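Local coordinates for protein Rik1-associated factor 1 (PDB 4O9D) that contributes to establishing heterochromatin as a WD-repeat component of the Clr4 methyltransferase complex, which methylates and ubiquitylates histone H3, at residues 35-40 / 93-98; 75-80 / 87-92; 109-114 / 130-135; 181-186 / 201-206. All coordinates share one frame; numbering follows the deposited sequence.

Interaction 1 (35-40 / 93-98); sequences CVAYNP and SDLCFS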
# COMPACT_ATOMS: atom_id res chain seq x y z
N CYS A 35 -2.07 -1.20 -7.15
CA CYS A 35 -2.32 -2.00 -5.95
C CYS A 35 -2.71 -3.44 -6.28
O CYS A 35 -3.24 -3.73 -7.34
CB CYS A 35 -3.40 -1.40 -5.03
SG CYS A 35 -4.45 -0.18 -5.75
N VAL A 36 -2.42 -4.32 -5.33
CA VAL A 36 -2.68 -5.74 -5.46
C VAL A 36 -3.08 -6.21 -4.08
O VAL A 36 -2.51 -5.77 -3.07
CB VAL A 36 -1.42 -6.54 -5.87
CG1 VAL A 36 -1.77 -8.01 -6.01
CG2 VAL A 36 -0.78 -5.98 -7.17
N ALA A 37 -4.04 -7.12 -4.00
CA ALA A 37 -4.40 -7.67 -2.71
C ALA A 37 -4.61 -9.15 -2.82
O ALA A 37 -4.96 -9.65 -3.90
CB ALA A 37 -5.68 -7.00 -2.18
N TYR A 38 -4.41 -9.85 -1.71
CA TYR A 38 -4.72 -11.26 -1.63
C TYR A 38 -5.72 -11.44 -0.50
O TYR A 38 -5.68 -10.72 0.49
CB TYR A 38 -3.46 -12.08 -1.33
CG TYR A 38 -2.30 -11.79 -2.24
CD1 TYR A 38 -2.15 -12.45 -3.46
CD2 TYR A 38 -1.32 -10.87 -1.87
CE1 TYR A 38 -1.07 -12.19 -4.30
CE2 TYR A 38 -0.23 -10.61 -2.69
CZ TYR A 38 -0.11 -11.27 -3.90
OH TYR A 38 0.99 -11.00 -4.71
N ASN A 39 -6.64 -12.39 -0.64
CA ASN A 39 -7.60 -12.60 0.42
C ASN A 39 -6.96 -13.47 1.49
O ASN A 39 -5.92 -14.09 1.24
CB ASN A 39 -8.94 -13.12 -0.13
CG ASN A 39 -8.92 -14.57 -0.52
OD1 ASN A 39 -7.87 -15.21 -0.65
ND2 ASN A 39 -10.12 -15.11 -0.72
N PRO A 40 -7.54 -13.47 2.70
CA PRO A 40 -6.82 -14.15 3.79
C PRO A 40 -6.41 -15.58 3.40
O PRO A 40 -5.26 -15.97 3.63
CB PRO A 40 -7.84 -14.17 4.94
CG PRO A 40 -8.76 -12.99 4.64
CD PRO A 40 -8.82 -12.89 3.13
N SER A 93 -7.13 3.63 -5.70
CA SER A 93 -6.12 4.12 -4.78
C SER A 93 -5.77 3.05 -3.74
O SER A 93 -4.64 2.97 -3.29
CB SER A 93 -6.57 5.44 -4.13
OG SER A 93 -7.77 5.26 -3.40
N ASP A 94 -6.72 2.20 -3.37
CA ASP A 94 -6.40 1.13 -2.45
C ASP A 94 -7.47 0.06 -2.53
O ASP A 94 -8.54 0.28 -3.09
CB ASP A 94 -6.25 1.64 -1.01
CG ASP A 94 -5.16 0.88 -0.20
OD1 ASP A 94 -4.66 -0.17 -0.69
OD2 ASP A 94 -4.83 1.31 0.92
N LEU A 95 -7.18 -1.10 -1.98
CA LEU A 95 -8.18 -2.15 -1.87
C LEU A 95 -7.69 -3.18 -0.89
O LEU A 95 -6.49 -3.30 -0.65
CB LEU A 95 -8.50 -2.77 -3.23
CG LEU A 95 -7.40 -2.86 -4.29
CD1 LEU A 95 -6.34 -3.85 -3.88
CD2 LEU A 95 -8.02 -3.24 -5.63
N CYS A 96 -8.63 -3.90 -0.29
CA CYS A 96 -8.27 -4.94 0.64
C CYS A 96 -9.44 -5.89 0.77
O CYS A 96 -10.60 -5.46 0.69
CB CYS A 96 -7.89 -4.36 2.00
SG CYS A 96 -9.09 -3.20 2.65
N PHE A 97 -9.15 -7.16 0.93
CA PHE A 97 -10.18 -8.17 1.09
C PHE A 97 -10.66 -8.22 2.53
O PHE A 97 -9.89 -8.01 3.46
CB PHE A 97 -9.63 -9.54 0.70
CG PHE A 97 -9.56 -9.77 -0.78
CD1 PHE A 97 -10.68 -10.23 -1.47
CD2 PHE A 97 -8.40 -9.53 -1.49
CE1 PHE A 97 -10.62 -10.46 -2.84
CE2 PHE A 97 -8.34 -9.75 -2.87
CZ PHE A 97 -9.46 -10.22 -3.54
N SER A 98 -11.95 -8.52 2.69
CA SER A 98 -12.55 -8.63 4.01
C SER A 98 -11.98 -9.78 4.81
O SER A 98 -11.59 -10.81 4.24
CB SER A 98 -14.07 -8.83 3.86
OG SER A 98 -14.61 -9.26 5.07
O HOH W 1 -3.14 -3.51 -0.96
O HOH W 2 -6.43 -7.68 1.32
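The ring of Phe97 slides against Asn39, whose CB sits over one face, 3.8 Å from the ring centroid and 24° off the ring normal. This is packing between blades of a beta-propeller: residues 35-38 and 93-97 belong to the innermost strands of two successive blades and run parallel, 6° apart, with their axes 6.3 Å from each other. At that separation no backbone hydrogen bond links them, and side chains fill the seam instead. Ala37 occupies its middle, its CB touching Leu95 CD1 at 3.6 Å on one hand and Phe97 CD2 on the other. Leu95 reaches so far because its CG is set between the backbone N and the carbonyl carbon (chi1 32°), which swings CD1 over to Ala37 and to Cys35 CB. The carbonyl oxygen of Ala37 approaches the edge of the Phe97 ring near its plane, so the ring is met at both a face and an edge by the other strand. Phe97 also touches Leu104 and Ala46, on the second strands of the two blades. The amide oxygen of Asn39 turns back to its own chain and accepts from the backbone N of Glu43 and of Lys44. Water bridges part of the seam: one molecule donates to Tyr38 O at 3.2 Å and accepts from Phe97 N at 2.8 Å.

Interaction 2 (75-80 / 87-92); sequences LESHYK and KEYSTI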
# COMPACT_ATOMS: atom_id res chain seq x y z
N LEU A 75 -14.25 -5.62 -13.07
CA LEU A 75 -15.41 -5.14 -12.28
C LEU A 75 -15.93 -3.79 -12.76
O LEU A 75 -15.23 -3.06 -13.45
CB LEU A 75 -15.08 -5.02 -10.77
CG LEU A 75 -14.64 -6.25 -9.97
CD1 LEU A 75 -14.46 -5.89 -8.46
CD2 LEU A 75 -15.61 -7.39 -10.14
N GLU A 76 -17.16 -3.46 -12.38
CA GLU A 76 -17.76 -2.19 -12.77
C GLU A 76 -16.87 -1.00 -12.36
O GLU A 76 -16.83 0.03 -13.04
CB GLU A 76 -19.17 -2.07 -12.18
CG GLU A 76 -19.66 -0.65 -12.08
CD GLU A 76 -21.17 -0.55 -11.88
OE1 GLU A 76 -21.73 -1.24 -11.00
OE2 GLU A 76 -21.79 0.24 -12.63
N SER A 77 -16.17 -1.16 -11.23
CA SER A 77 -15.10 -0.23 -10.80
C SER A 77 -15.60 1.17 -10.41
O SER A 77 -16.74 1.33 -10.02
CB SER A 77 -14.00 -0.14 -11.85
OG SER A 77 -12.82 0.44 -11.30
N HIS A 78 -14.71 2.17 -10.50
CA HIS A 78 -15.02 3.57 -10.17
C HIS A 78 -14.79 4.44 -11.40
O HIS A 78 -13.82 4.22 -12.12
CB HIS A 78 -14.09 4.08 -9.05
CG HIS A 78 -14.12 3.26 -7.80
ND1 HIS A 78 -14.58 3.74 -6.59
CD2 HIS A 78 -13.73 1.98 -7.56
CE1 HIS A 78 -14.47 2.81 -5.66
NE2 HIS A 78 -13.98 1.72 -6.23
N TYR A 79 -15.62 5.45 -11.63
CA TYR A 79 -15.54 6.22 -12.87
C TYR A 79 -16.28 7.55 -12.78
O TYR A 79 -17.09 7.76 -11.88
CB TYR A 79 -16.14 5.39 -14.02
CG TYR A 79 -17.55 4.94 -13.71
CD1 TYR A 79 -18.64 5.74 -14.03
CD2 TYR A 79 -17.79 3.74 -13.07
CE1 TYR A 79 -19.94 5.34 -13.72
CE2 TYR A 79 -19.08 3.33 -12.76
CZ TYR A 79 -20.15 4.14 -13.09
OH TYR A 79 -21.43 3.73 -12.78
N LYS A 80 -15.99 8.46 -13.72
CA LYS A 80 -16.75 9.71 -13.84
C LYS A 80 -17.04 9.92 -15.33
O LYS A 80 -16.37 9.34 -16.19
CB LYS A 80 -15.96 10.91 -13.30
CG LYS A 80 -15.47 10.79 -11.85
CD LYS A 80 -14.39 11.86 -11.52
CE LYS A 80 -14.03 11.85 -10.03
NZ LYS A 80 -13.01 12.88 -9.60
N LYS A 87 -18.16 8.03 -19.93
CA LYS A 87 -17.49 7.74 -18.67
C LYS A 87 -16.02 7.31 -18.83
O LYS A 87 -15.68 6.53 -19.72
CB LYS A 87 -18.25 6.65 -17.92
CG LYS A 87 -17.85 5.25 -18.29
CD LYS A 87 -18.80 4.24 -17.68
CE LYS A 87 -18.08 2.96 -17.31
NZ LYS A 87 -19.06 1.92 -16.90
N GLU A 88 -15.17 7.84 -17.97
CA GLU A 88 -13.77 7.43 -17.90
C GLU A 88 -13.50 6.88 -16.50
O GLU A 88 -14.07 7.34 -15.52
CB GLU A 88 -12.82 8.59 -18.22
CG GLU A 88 -12.35 8.62 -19.69
CD GLU A 88 -11.16 9.56 -19.92
OE1 GLU A 88 -10.14 9.13 -20.53
OE2 GLU A 88 -11.24 10.73 -19.50
N TYR A 89 -12.63 5.89 -16.42
CA TYR A 89 -12.32 5.25 -15.15
C TYR A 89 -11.46 6.13 -14.24
O TYR A 89 -10.61 6.89 -14.72
CB TYR A 89 -11.69 3.89 -15.41
CG TYR A 89 -12.73 2.92 -15.91
CD1 TYR A 89 -13.59 2.29 -15.02
CD2 TYR A 89 -12.89 2.67 -17.26
CE1 TYR A 89 -14.55 1.43 -15.47
CE2 TYR A 89 -13.86 1.81 -17.72
CZ TYR A 89 -14.69 1.19 -16.82
OH TYR A 89 -15.66 0.33 -17.26
N SER A 90 -11.72 6.04 -12.93
CA SER A 90 -10.94 6.74 -11.91
C SER A 90 -9.92 5.81 -11.26
O SER A 90 -10.25 4.71 -10.86
CB SER A 90 -11.85 7.30 -10.81
OG SER A 90 -12.95 8.01 -11.34
N THR A 91 -8.69 6.29 -11.14
CA THR A 91 -7.62 5.57 -10.44
C THR A 91 -8.04 4.84 -9.16
O THR A 91 -8.65 5.41 -8.25
CB THR A 91 -6.51 6.56 -10.10
OG1 THR A 91 -5.95 7.04 -11.33
CG2 THR A 91 -5.41 5.88 -9.25
N ILE A 92 -7.69 3.57 -9.07
CA ILE A 92 -7.89 2.81 -7.85
C ILE A 92 -6.77 3.16 -6.90
O ILE A 92 -5.59 3.02 -7.24
CB ILE A 92 -7.88 1.29 -8.09
CG1 ILE A 92 -8.98 0.90 -9.08
CG2 ILE A 92 -8.06 0.54 -6.74
CD1 ILE A 92 -10.38 1.09 -8.56
O HOH W 3 -17.92 0.29 -15.46
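Residues 79-80 and 87-89 pair antiparallel in a short beta hairpin, with Lys80 and Glu88 the hydrogen-bonded pair and Tyr79 opposite Tyr89 the non-hydrogen-bonded one. The chain beyond is held by Ser90 N, which bonds His78 O at 2.9 Å, nearly straight at the hydrogen (174°) though above the carbonyl plane. On the face bearing the tyrosines, Lys87 lies across the Tyr79 ring: its CD and CE pass over that ring, and NZ stands 4.4 Å from the centroid, 10° off the normal, as a cation-pi contact. Tyr89 presents its edge to Glu76 O, 3.6 Å from CE1, while its OH shares a water with Glu76 O and Lys87 NZ. With an alanine in place of Tyr89, this water would probably lose one partner and a gap would open where the ring lies against Glu76 O and Ser77 CB. Inward, Ile92 CD1 meets His78 CD2 at 3.6 Å, the two side chains crossing at about a right angle. His78 bonds Thr106 and Asp110 through its two ring nitrogens, as in the Asp-His-Ser/Thr-Trp tetrad of WD40 repeats. The ammonium group of Lys87 thus probably gains from both the pi face and the water, while the imidazole ties this loop to its blade.

Interaction 3 (109-114 / 130-135); sequences FDNAVK and TDYIHK. With EDO (1,2-ethanediol), chain D.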
# COMPACT_ATOMS: atom_id res chain seq x y z
N PHE A 109 -10.43 7.56 -7.00
CA PHE A 109 -10.40 8.99 -7.25
C PHE A 109 -11.78 9.50 -7.72
O PHE A 109 -11.93 10.66 -8.15
CB PHE A 109 -9.31 9.31 -8.27
CG PHE A 109 -7.92 9.28 -7.71
CD1 PHE A 109 -7.67 8.83 -6.42
CD2 PHE A 109 -6.84 9.71 -8.49
CE1 PHE A 109 -6.38 8.81 -5.90
CE2 PHE A 109 -5.55 9.70 -7.98
CZ PHE A 109 -5.33 9.25 -6.68
N ASP A 110 -12.79 8.66 -7.61
CA ASP A 110 -14.18 9.14 -7.74
C ASP A 110 -14.79 9.54 -6.39
O ASP A 110 -15.98 9.88 -6.33
CB ASP A 110 -15.05 8.07 -8.41
CG ASP A 110 -15.24 6.86 -7.54
OD1 ASP A 110 -14.41 6.65 -6.62
OD2 ASP A 110 -16.22 6.11 -7.78
N ASN A 111 -13.99 9.53 -5.32
CA ASN A 111 -14.47 9.88 -3.97
C ASN A 111 -15.35 8.83 -3.30
O ASN A 111 -16.07 9.17 -2.37
CB ASN A 111 -15.28 11.20 -3.98
CG ASN A 111 -14.51 12.36 -4.57
OD1 ASN A 111 -13.32 12.23 -4.93
ND2 ASN A 111 -15.17 13.51 -4.68
N ALA A 112 -15.33 7.59 -3.76
CA ALA A 112 -16.24 6.57 -3.23
C ALA A 112 -15.52 5.36 -2.65
O ALA A 112 -14.48 4.97 -3.17
CB ALA A 112 -17.25 6.13 -4.32
N VAL A 113 -16.04 4.79 -1.57
CA VAL A 113 -15.63 3.47 -1.15
C VAL A 113 -16.70 2.46 -1.63
O VAL A 113 -17.89 2.66 -1.36
CB VAL A 113 -15.48 3.38 0.38
CG1 VAL A 113 -14.95 2.02 0.76
CG2 VAL A 113 -14.54 4.47 0.91
N LYS A 114 -16.29 1.40 -2.33
CA LYS A 114 -17.23 0.35 -2.78
C LYS A 114 -16.92 -1.01 -2.18
O LYS A 114 -15.77 -1.31 -1.79
CB LYS A 114 -17.29 0.27 -4.32
CG LYS A 114 -17.88 1.55 -4.95
CD LYS A 114 -17.81 1.59 -6.49
CE LYS A 114 -18.47 2.86 -7.06
NZ LYS A 114 -18.57 2.83 -8.56
N THR A 130 -15.90 13.79 0.06
CA THR A 130 -16.02 14.87 -0.91
C THR A 130 -14.76 15.04 -1.78
O THR A 130 -14.67 15.96 -2.61
CB THR A 130 -16.35 16.19 -0.18
OG1 THR A 130 -15.33 16.47 0.80
CG2 THR A 130 -17.70 16.05 0.53
N ASP A 131 -13.79 14.14 -1.62
CA ASP A 131 -12.58 14.22 -2.44
C ASP A 131 -11.99 12.79 -2.55
O ASP A 131 -12.56 11.84 -2.01
CB ASP A 131 -11.58 15.21 -1.79
CG ASP A 131 -10.64 15.88 -2.80
OD1 ASP A 131 -10.51 15.43 -3.96
OD2 ASP A 131 -10.00 16.88 -2.41
N TYR A 132 -10.91 12.65 -3.30
CA TYR A 132 -10.33 11.32 -3.56
C TYR A 132 -10.18 10.51 -2.28
O TYR A 132 -9.83 11.04 -1.21
CB TYR A 132 -8.94 11.43 -4.16
CG TYR A 132 -8.84 12.18 -5.47
CD1 TYR A 132 -9.96 12.44 -6.24
CD2 TYR A 132 -7.59 12.59 -5.95
CE1 TYR A 132 -9.86 13.11 -7.44
CE2 TYR A 132 -7.49 13.27 -7.15
CZ TYR A 132 -8.62 13.53 -7.89
OH TYR A 132 -8.51 14.19 -9.09
N ILE A 133 -10.46 9.22 -2.39
CA ILE A 133 -10.01 8.27 -1.39
C ILE A 133 -8.51 8.04 -1.62
O ILE A 133 -8.10 7.78 -2.75
CB ILE A 133 -10.74 6.93 -1.50
CG1 ILE A 133 -12.27 7.17 -1.49
CG2 ILE A 133 -10.32 5.99 -0.36
CD1 ILE A 133 -12.80 7.98 -0.27
N HIS A 134 -7.70 8.12 -0.57
CA HIS A 134 -6.24 7.84 -0.71
C HIS A 134 -5.73 6.51 -0.10
O HIS A 134 -4.73 5.97 -0.57
CB HIS A 134 -5.41 8.99 -0.08
CG HIS A 134 -5.29 10.20 -0.97
ND1 HIS A 134 -4.88 11.43 -0.49
CD2 HIS A 134 -5.50 10.36 -2.30
CE1 HIS A 134 -4.82 12.29 -1.50
NE2 HIS A 134 -5.20 11.66 -2.60
N LYS A 135 -6.35 6.02 0.98
CA LYS A 135 -5.88 4.78 1.62
C LYS A 135 -6.97 4.04 2.37
O LYS A 135 -7.94 4.65 2.85
CB LYS A 135 -4.75 5.05 2.63
CG LYS A 135 -3.75 3.88 2.78
CD LYS A 135 -2.79 3.78 1.61
CE LYS A 135 -1.80 2.61 1.81
NZ LYS A 135 -2.51 1.30 2.02
C1 EDO D . -18.76 13.14 -7.77
O1 EDO D . -19.31 12.99 -6.46
C2 EDO D . -17.25 12.97 -7.71
O2 EDO D . -16.90 11.75 -8.37
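Asp110 OD1 is gripped by two donors, Ala112 N at 3.1 Å and His78 ND1, in the same loop from which Phe109 reaches over to Tyr132. The two rings form an offset stack, centroids 4.2 Å apart and planes within 8° of parallel, with Tyr132 CD2 above the centre of the Phe109 ring. Phe109 CB adds a CH-pi contact to the tyrosine, and Ile133 O approaches the phenylalanine at its edge, near the ring plane. In the propeller this joins the turn between the second and third strands of one blade, 103-108 and 113-117, to the entry of the innermost strand of the next. The turn contains an Asx turn, made by the Asp110-Ala112 bond. Asp131 OD1 accepts from Tyr132 N at 2.9 Å and stands over the Tyr132 face opposite Phe109. Asn111 brings its CB to 3.4 Å from Asp131 O, and its amide end packs against this backbone without a hydrogen bond to it. Ile133 CG1 lies 3.5 Å from Ala112 O, a buried oxygen without a hydrogen-bond partner, and its CD1 touches Val113 CG2. An ethanediol molecule, probably from the crystallisation liquor, donates through O2 to Asp110 O at 2.9 Å.

Interaction 4 (181-186 / 201-206); sequences YSASLI and IGYDSF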
# COMPACT_ATOMS: atom_id res chain seq x y z
N TYR A 181 -4.88 20.22 5.27
CA TYR A 181 -4.17 18.96 5.04
C TYR A 181 -5.05 17.86 4.45
O TYR A 181 -6.26 17.84 4.62
CB TYR A 181 -3.55 18.44 6.34
CG TYR A 181 -2.39 19.27 6.88
CD1 TYR A 181 -1.79 20.27 6.12
CD2 TYR A 181 -1.91 19.06 8.16
CE1 TYR A 181 -0.73 21.02 6.62
CE2 TYR A 181 -0.87 19.81 8.67
CZ TYR A 181 -0.28 20.78 7.90
OH TYR A 181 0.76 21.53 8.41
N SER A 182 -4.41 16.93 3.75
CA SER A 182 -5.12 15.76 3.22
C SER A 182 -4.76 14.57 4.10
O SER A 182 -3.63 14.47 4.56
CB SER A 182 -4.73 15.49 1.78
OG SER A 182 -5.28 16.50 0.93
N ALA A 183 -5.74 13.70 4.37
CA ALA A 183 -5.46 12.46 5.07
C ALA A 183 -5.07 11.46 3.99
O ALA A 183 -5.90 11.12 3.12
CB ALA A 183 -6.65 11.98 5.84
N SER A 184 -3.83 10.99 4.03
CA SER A 184 -3.33 10.13 2.96
C SER A 184 -2.77 8.77 3.39
O SER A 184 -2.46 7.95 2.52
CB SER A 184 -2.25 10.89 2.17
OG SER A 184 -2.80 12.04 1.53
N LEU A 185 -2.61 8.53 4.69
CA LEU A 185 -2.11 7.24 5.20
C LEU A 185 -2.97 6.81 6.36
O LEU A 185 -3.41 7.66 7.13
CB LEU A 185 -0.66 7.37 5.70
CG LEU A 185 0.24 8.00 4.63
CD1 LEU A 185 1.56 8.49 5.26
CD2 LEU A 185 0.46 7.00 3.54
N ILE A 186 -3.15 5.51 6.55
CA ILE A 186 -4.00 5.07 7.67
C ILE A 186 -3.69 3.63 8.05
O ILE A 186 -3.49 2.77 7.17
CB ILE A 186 -5.51 5.29 7.31
CG1 ILE A 186 -6.37 5.53 8.57
CG2 ILE A 186 -6.09 4.12 6.45
CD1 ILE A 186 -7.72 6.23 8.26
N ILE A 201 -3.33 8.14 11.61
CA ILE A 201 -3.55 8.82 10.33
C ILE A 201 -2.38 9.74 9.96
O ILE A 201 -1.94 10.58 10.76
CB ILE A 201 -4.80 9.68 10.35
CG1 ILE A 201 -6.02 8.84 10.71
CG2 ILE A 201 -5.01 10.36 8.97
CD1 ILE A 201 -7.32 9.59 10.56
N GLY A 202 -1.93 9.63 8.72
CA GLY A 202 -0.83 10.47 8.26
C GLY A 202 -1.39 11.49 7.31
O GLY A 202 -2.21 11.14 6.46
N TYR A 203 -0.96 12.74 7.46
CA TYR A 203 -1.45 13.83 6.63
C TYR A 203 -0.36 14.41 5.73
O TYR A 203 0.83 14.43 6.09
CB TYR A 203 -2.04 14.96 7.51
CG TYR A 203 -3.20 14.54 8.38
CD1 TYR A 203 -3.00 13.89 9.60
CD2 TYR A 203 -4.51 14.84 8.03
CE1 TYR A 203 -4.08 13.52 10.43
CE2 TYR A 203 -5.60 14.46 8.84
CZ TYR A 203 -5.37 13.82 10.03
OH TYR A 203 -6.44 13.45 10.83
N ASP A 204 -0.75 14.90 4.56
CA ASP A 204 0.17 15.63 3.69
C ASP A 204 -0.58 16.83 3.11
O ASP A 204 -1.71 17.06 3.47
CB ASP A 204 0.75 14.71 2.61
CG ASP A 204 -0.31 14.06 1.71
OD1 ASP A 204 -1.49 14.50 1.71
OD2 ASP A 204 0.05 13.12 0.96
N SER A 205 0.05 17.60 2.23
CA SER A 205 -0.55 18.84 1.76
C SER A 205 -0.35 19.08 0.26
O SER A 205 0.75 19.32 -0.20
CB SER A 205 0.06 20.01 2.52
OG SER A 205 1.48 19.97 2.42
N PHE A 206 -1.45 19.06 -0.50
CA PHE A 206 -1.38 19.28 -1.95
C PHE A 206 -1.46 20.76 -2.33
O PHE A 206 -1.11 21.14 -3.44
CB PHE A 206 -2.50 18.52 -2.65
CG PHE A 206 -2.38 17.03 -2.55
CD1 PHE A 206 -2.79 16.37 -1.41
CD2 PHE A 206 -1.85 16.30 -3.59
CE1 PHE A 206 -2.69 15.01 -1.31
CE2 PHE A 206 -1.74 14.93 -3.51
CZ PHE A 206 -2.15 14.28 -2.36
O HOH W 4 -4.07 19.10 0.95
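Ser184 aims its hydroxyl at Asp204: OG donates to OD1 at 2.8 Å, meeting that oxygen from above the carboxylate plane, 41° out of it, and also bonds His134 ND1. With CG set between its backbone N and carbonyl carbon (chi1 58°), Asp204 folds its carboxylate back over the partner strand of this antiparallel hairpin. Replacing Asp204 by an alanine would probably leave the Ser184 hydroxyl without its carboxylate acceptor, held by His134 alone among the partners described. Phe206 turns its ring edge to Ser182, CD1 3.4 Å from OG; that hydroxyl bonds Lys149 O, and a water joins it to Phe206 N. The other face carries Ala183, Ile186, Ile201 and Tyr203. Ile186 and Ile201 lie side by side and point the same way, and Ala183 CB fits between Ile201 CG2 and Tyr203 CE2. Just before Ser182, Tyr181 crosses Tyr203 at about a right angle, CB to CB at 4.0 Å. A classic beta bulge puts Ser184 and Leu185 opposite Gly202, whose carbonyl oxygen accepts from both N-H groups. The hairpin forms the inner two strands of its blade: Tyr203 packs on strand 214-219, Ala183 and Ile186 meet strand 144-148 of the preceding blade, and Leu185 touches strand 235-241 of the following one.

All four contacts lie along one arc of the propeller, whose blades follow one another round the ring in chain order. Interaction 2 falls, in sequence, between the two segments of interaction 1; interactions 3 and 4 follow in series. Interactions 1 and 2 share strand 87-97, their centres about 17 Å apart, and interaction 3 reaches the same sheet. The Asp94-Lys135 salt bridge couples interactions 1 and 3, Lys114 NZ with Ser77 O couples 2 and 3 (centres about 11 Å apart), and His134 with Ser184 leads on to interaction 4. Blade-to-blade seams (1 and 3) thus alternate with hairpins (2 and 4), joining successive blades into one continuous segment of the ring that forms this WD-repeat domain.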